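Local coordinates for protein EmGH1 (Erythrobacter marinus, PDB 5Z87) that probably hydrolyses beta-glucosidic bonds, releasing glucose from beta-glucosides, as a glycosyl hydrolase of family 3, at residues Q62-R67 against V351-P356; D57-Q62 against Y368-A373. One frame throughout, in Å; residues are numbered along the deposited sequence.

Both contacts are buried, lie on the same side of the chain's centre in the glycosyl hydrolase family 3 N-terminal domain, and have centres about 9 Å apart. Contact 1 packs strand 64-65 and its lead-in against the 3-10 turn that opens into helix 355-360. Contact 2 packs helix 56-61, just before that strand, against helix 366-382, the next helix after 355-360. They share Gln62 and are knitted together by Leu63, which rests on Ala372 and Ala373, and by Pro356, which rests on Ala60. Neither has a hydrogen bond between its segments. Contact 1 mixes an amide, a ring edge and leucines; contact 2 relies on a methionine, a valine and alanine methyls, with the aliphatic part of an arginine alongside.

Contact 1: Q62-R67 against V351-P356; sequences QLNCPR and VYLMLP
Asn64 OD1 is held between two apolar groups of the facing turn, 3.5 Å from Leu353 CD1 and 3.7 Å from Tyr352 CB, in van der Waals contact with both. Asn64 has CG anti to its carbonyl carbon (chi1 -51°), which sets CG beside the backbone N and lets the amide end come nearer the turn than its CB bond alone suggests. The amide plane stands 62° from the Tyr352 ring. That ring presents an edge to the other segment: its CD2 comes within 3.5 Å of Leu63 O, near the ring plane, and also meets Leu63 CB at 3.9 Å. At the far end of the phenol, Tyr352 OH is hydrogen-bonded to Val342 O, so the residue supplies a flat apolar edge here and a polar anchor there. Leu63 extends CD1 to Leu355 CD1 (3.8 Å), the two chains crossing at about a right angle and meeting by van der Waals contact alone. Leu355 CD1 also lies 3.6 Å above one face of the Tyr352 ring, displaced toward its rim. Leu355 N donates to Tyr352 O within the turn, and the Glu345 carboxylate steadies it by accepting from the backbone N of Val351 and Tyr352. Strands 64-65 and 345-346 pair in parallel, consistent with the first strand of a (beta/alpha)8 barrel meeting the eighth, with the 3-10 turn leading into helix 355-360 packed beside it.

Contact 2: D57-Q62 against Y368-A373; sequences DEMAAQ and YVRRAA
Ala373 and Met59 form the close part of this helix pair: Ala373 CB sits 3.5 Å from Met59 O and 3.7 Å from Met59 CB. A small methyl suits a place this near a backbone carbonyl, where the helix segments, at 50°, have axes 8.9 Å apart at closest. One turn earlier on the second helix, Val369 holds CG1 anti to its backbone N (chi1 175°), which aims that branch at the first helix. There CG1 lies 3.9 Å from Ala60 N and 4.1 Å from Met59 CB, against a surface kept low by alanine. Ala60 also carries Pro356, and Val369 touches Val359, so helix 355-360 borders this tight side.

Met59 sends its thioether past Arg370, the two chains crossing at a slant, with SD 3.8 Å from Arg370 CD; a flexible, polarisable sulfur suits an arginine's aliphatic shaft. Arg370 is partly exposed, and its charged end leads off to a salt bridge with Glu374 and a hydrogen bond with Asn52. The loose approach is at the buried fringe, where Gln62 CB stays 4.5 Å from Ala373 CB and OE1 leads away to a hydrogen bond with Lys380. With Arg370 and Gln62 OE1 engaged by residues outside these two segments, and no hydrogen bond joining 57-62 to 368-373, the placement of the segments probably rests largely on the fit of apolar surfaces.

Contact 1: Q62-R67 against V351-P356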
loop_
_atom_site.group_PDB
_atom_site.type_symbol
_atom_site.label_atom_id
_atom_site.label_comp_id
_atom_site.label_asym_id
_atom_site.label_seq_id
_atom_site.Cartn_x
_atom_site.Cartn_y
_atom_site.Cartn_z
ATOM N N GLN A 62 -18.533 10.551 34.591
ATOM C CA GLN A 62 -18.892 9.366 33.826
ATOM C C GLN A 62 -18.139 9.251 32.498
ATOM O O GLN A 62 -18.297 8.236 31.815
ATOM C CB GLN A 62 -20.407 9.358 33.572
ATOM C CG GLN A 62 -21.250 9.350 34.850
ATOM C CD GLN A 62 -21.088 8.066 35.645
ATOM O OE1 GLN A 62 -21.232 6.959 35.110
ATOM N NE2 GLN A 62 -20.750 8.203 36.931
ATOM N N LEU A 63 -17.328 10.239 32.113
ATOM C CA LEU A 63 -16.626 10.197 30.833
ATOM C C LEU A 63 -15.166 9.784 30.975
ATOM O O LEU A 63 -14.421 9.827 29.990
ATOM C CB LEU A 63 -16.722 11.554 30.128
ATOM C CG LEU A 63 -18.127 12.173 30.099
ATOM C CD1 LEU A 63 -18.159 13.401 29.227
ATOM C CD2 LEU A 63 -19.159 11.170 29.615
ATOM N N ASN A 64 -14.740 9.384 32.171
ATOM C CA ASN A 64 -13.362 8.988 32.433
ATOM C C ASN A 64 -13.281 7.479 32.624
ATOM O O ASN A 64 -14.170 6.881 33.238
ATOM C CB ASN A 64 -12.822 9.697 33.679
ATOM C CG ASN A 64 -13.038 11.200 33.629
ATOM O OD1 ASN A 64 -12.873 11.811 32.582
ATOM N ND2 ASN A 64 -13.410 11.801 34.763
ATOM N N CYS A 65 -12.212 6.866 32.101
ATOM C CA CYS A 65 -11.960 5.431 32.268
ATOM C C CYS A 65 -10.467 5.158 32.408
ATOM O O CYS A 65 -9.797 4.770 31.442
ATOM C CB CYS A 65 -12.535 4.635 31.096
ATOM S SG CYS A 65 -12.442 2.839 31.306
ATOM N N PRO A 66 -9.909 5.338 33.607
ATOM C CA PRO A 66 -8.496 5.007 33.831
ATOM C C PRO A 66 -8.317 3.507 34.023
ATOM O O PRO A 66 -9.276 2.735 34.073
ATOM C CB PRO A 66 -8.152 5.761 35.121
ATOM C CG PRO A 66 -9.443 5.680 35.909
ATOM C CD PRO A 66 -10.558 5.814 34.850
ATOM N N ARG A 67 -7.057 3.108 34.135
ATOM C CA ARG A 67 -6.755 1.739 34.516
ATOM C C ARG A 67 -7.206 1.486 35.948
ATOM O O ARG A 67 -7.081 2.351 36.820
ATOM C CB ARG A 67 -5.263 1.456 34.368
ATOM C CG ARG A 67 -4.978 0.090 33.779
ATOM C CD ARG A 67 -3.498 -0.125 33.545
ATOM N NE ARG A 67 -3.122 0.346 32.220
ATOM C CZ ARG A 67 -3.151 -0.411 31.128
ATOM N NH1 ARG A 67 -2.810 0.114 29.949
ATOM N NH2 ARG A 67 -3.525 -1.685 31.221
ATOM N N VAL A 351 -7.280 13.699 29.114
ATOM C CA VAL A 351 -7.597 15.084 28.803
ATOM C C VAL A 351 -9.069 15.387 29.083
ATOM O O VAL A 351 -9.428 16.557 29.272
ATOM C CB VAL A 351 -7.204 15.438 27.349
ATOM C CG1 VAL A 351 -5.716 15.212 27.129
ATOM C CG2 VAL A 351 -8.034 14.652 26.330
ATOM N N TYR A 352 -9.933 14.364 29.144
ATOM C CA TYR A 352 -11.323 14.632 29.502
ATOM C C TYR A 352 -11.480 15.142 30.930
ATOM O O TYR A 352 -12.557 15.636 31.269
ATOM C CB TYR A 352 -12.192 13.390 29.324
ATOM C CG TYR A 352 -12.761 13.236 27.939
ATOM C CD1 TYR A 352 -12.239 13.956 26.866
ATOM C CD2 TYR A 352 -13.813 12.358 27.698
ATOM C CE1 TYR A 352 -12.766 13.814 25.569
ATOM C CE2 TYR A 352 -14.348 12.200 26.405
ATOM C CZ TYR A 352 -13.816 12.938 25.351
ATOM O OH TYR A 352 -14.337 12.782 24.091
ATOM N N LEU A 353 -10.445 15.041 31.766
ATOM C CA LEU A 353 -10.517 15.637 33.091
ATOM C C LEU A 353 -10.630 17.157 33.017
ATOM O O LEU A 353 -11.070 17.783 33.986
ATOM C CB LEU A 353 -9.304 15.226 33.928
ATOM C CG LEU A 353 -9.366 13.862 34.645
ATOM C CD1 LEU A 353 -9.698 12.721 33.711
ATOM C CD2 LEU A 353 -8.073 13.539 35.383
ATOM N N MET A 354 -10.271 17.761 31.882
ATOM C CA MET A 354 -10.413 19.199 31.678
ATOM C C MET A 354 -11.824 19.609 31.276
ATOM O O MET A 354 -12.104 20.809 31.221
ATOM C CB MET A 354 -9.437 19.694 30.594
ATOM C CG MET A 354 -7.959 19.478 30.900
ATOM S SD MET A 354 -6.903 19.870 29.475
ATOM C CE MET A 354 -5.317 19.288 30.075
ATOM N N LEU A 355 -12.710 18.657 30.975
ATOM C CA LEU A 355 -14.022 19.016 30.437
ATOM C C LEU A 355 -14.833 19.930 31.359
ATOM O O LEU A 355 -15.412 20.911 30.857
ATOM C CB LEU A 355 -14.800 17.745 30.096
ATOM C CG LEU A 355 -14.287 16.893 28.942
ATOM C CD1 LEU A 355 -15.251 15.733 28.700
ATOM C CD2 LEU A 355 -14.112 17.731 27.681
ATOM N N PRO A 356 -14.936 19.683 32.677
ATOM C CA PRO A 356 -15.734 20.609 33.514
ATOM C C PRO A 356 -15.202 22.032 33.499
ATOM O O PRO A 356 -15.972 22.975 33.289
ATOM C CB PRO A 356 -15.661 19.980 34.918
ATOM C CG PRO A 356 -15.326 18.543 34.683
ATOM C CD PRO A 356 -14.441 18.531 33.460
#

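Contact 2: D57-Q62 against Y368-A373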
loop_
_atom_site.group_PDB
_atom_site.type_symbol
_atom_site.label_atom_id
_atom_site.label_comp_id
_atom_site.label_asym_id
_atom_site.label_seq_id
_atom_site.Cartn_x
_atom_site.Cartn_y
_atom_site.Cartn_z
ATOM N N ASP A 57 -20.307 18.388 37.085
ATOM C CA ASP A 57 -19.194 17.585 37.582
ATOM C C ASP A 57 -19.559 16.110 37.694
ATOM O O ASP A 57 -18.708 15.238 37.464
ATOM C CB ASP A 57 -18.724 18.120 38.935
ATOM C CG ASP A 57 -18.001 19.447 38.815
ATOM O OD1 ASP A 57 -17.809 19.920 37.678
ATOM O OD2 ASP A 57 -17.617 20.021 39.857
ATOM N N GLU A 58 -20.815 15.807 38.031
ATOM C CA GLU A 58 -21.225 14.411 38.148
ATOM C C GLU A 58 -21.342 13.745 36.781
ATOM O O GLU A 58 -20.959 12.583 36.618
ATOM C CB GLU A 58 -22.545 14.315 38.910
ATOM C CG GLU A 58 -22.432 14.777 40.374
ATOM C CD GLU A 58 -23.778 14.742 41.074
ATOM O OE1 GLU A 58 -24.800 15.059 40.417
ATOM O OE2 GLU A 58 -23.810 14.380 42.274
ATOM N N MET A 59 -21.883 14.457 35.793
ATOM C CA MET A 59 -21.933 13.907 34.444
ATOM C C MET A 59 -20.536 13.753 33.860
ATOM O O MET A 59 -20.232 12.736 33.224
ATOM C CB MET A 59 -22.785 14.793 33.547
ATOM C CG MET A 59 -24.257 14.673 33.830
ATOM S SD MET A 59 -25.232 15.629 32.665
ATOM C CE MET A 59 -24.649 17.286 33.046
ATOM N N ALA A 60 -19.674 14.748 34.071
ATOM C CA ALA A 60 -18.335 14.690 33.504
ATOM C C ALA A 60 -17.558 13.499 34.038
ATOM O O ALA A 60 -16.750 12.912 33.313
ATOM C CB ALA A 60 -17.587 15.990 33.784
ATOM N N ALA A 61 -17.800 13.111 35.283
ATOM C CA ALA A 61 -17.034 12.012 35.860
ATOM C C ALA A 61 -17.331 10.691 35.153
ATOM O O ALA A 61 -16.476 9.800 35.112
ATOM C CB ALA A 61 -17.327 11.911 37.360
ATOM N N GLN A 62 -18.533 10.551 34.591
ATOM C CA GLN A 62 -18.892 9.366 33.826
ATOM C C GLN A 62 -18.139 9.251 32.498
ATOM O O GLN A 62 -18.297 8.236 31.815
ATOM C CB GLN A 62 -20.407 9.358 33.572
ATOM C CG GLN A 62 -21.250 9.350 34.850
ATOM C CD GLN A 62 -21.088 8.066 35.645
ATOM O OE1 GLN A 62 -21.232 6.959 35.110
ATOM N NE2 GLN A 62 -20.750 8.203 36.931
ATOM N N TYR A 368 -22.504 18.949 25.235
ATOM C CA TYR A 368 -21.662 17.842 24.772
ATOM C C TYR A 368 -21.320 16.895 25.920
ATOM O O TYR A 368 -21.280 15.672 25.737
ATOM C CB TYR A 368 -20.388 18.390 24.111
ATOM C CG TYR A 368 -20.660 18.984 22.744
ATOM C CD1 TYR A 368 -20.879 18.163 21.641
ATOM C CD2 TYR A 368 -20.716 20.360 22.556
ATOM C CE1 TYR A 368 -21.140 18.689 20.393
ATOM C CE2 TYR A 368 -20.980 20.897 21.298
ATOM C CZ TYR A 368 -21.192 20.050 20.225
ATOM O OH TYR A 368 -21.461 20.563 18.981
ATOM N N VAL A 369 -21.076 17.443 27.112
ATOM C CA VAL A 369 -20.889 16.598 28.284
ATOM C C VAL A 369 -22.141 15.777 28.543
ATOM O O VAL A 369 -22.066 14.572 28.810
ATOM C CB VAL A 369 -20.500 17.454 29.499
ATOM C CG1 VAL A 369 -20.438 16.595 30.742
ATOM C CG2 VAL A 369 -19.154 18.115 29.251
ATOM N N ARG A 370 -23.313 16.406 28.426
ATOM C CA ARG A 370 -24.576 15.721 28.683
ATOM C C ARG A 370 -24.878 14.676 27.609
ATOM O O ARG A 370 -25.388 13.588 27.919
ATOM C CB ARG A 370 -25.704 16.760 28.785
ATOM C CG ARG A 370 -27.120 16.248 28.540
ATOM C CD ARG A 370 -27.560 15.319 29.637
ATOM N NE ARG A 370 -28.876 14.711 29.409
ATOM C CZ ARG A 370 -29.982 15.068 30.067
ATOM N NH1 ARG A 370 -29.925 16.042 30.971
ATOM N NH2 ARG A 370 -31.142 14.460 29.820
ATOM N N ARG A 371 -24.580 14.988 26.341
ATOM C CA ARG A 371 -24.745 13.994 25.280
ATOM C C ARG A 371 -23.912 12.748 25.572
ATOM O O ARG A 371 -24.409 11.616 25.501
ATOM C CB ARG A 371 -24.362 14.601 23.925
ATOM C CG ARG A 371 -24.616 13.662 22.739
ATOM C CD ARG A 371 -24.135 14.277 21.415
ATOM N NE ARG A 371 -22.676 14.422 21.342
ATOM C CZ ARG A 371 -22.012 14.751 20.235
ATOM N NH1 ARG A 371 -22.666 14.970 19.095
ATOM N NH2 ARG A 371 -20.692 14.859 20.262
ATOM N N ALA A 372 -22.651 12.941 25.951
ATOM C CA ALA A 372 -21.784 11.800 26.212
ATOM C C ALA A 372 -22.217 11.050 27.473
ATOM O O ALA A 372 -22.393 9.823 27.447
ATOM C CB ALA A 372 -20.332 12.271 26.317
ATOM N N ALA A 373 -22.421 11.770 28.585
ATOM C CA ALA A 373 -22.760 11.094 29.839
ATOM C C ALA A 373 -24.083 10.342 29.743
ATOM O O ALA A 373 -24.259 9.306 30.393
ATOM C CB ALA A 373 -22.794 12.090 30.995
#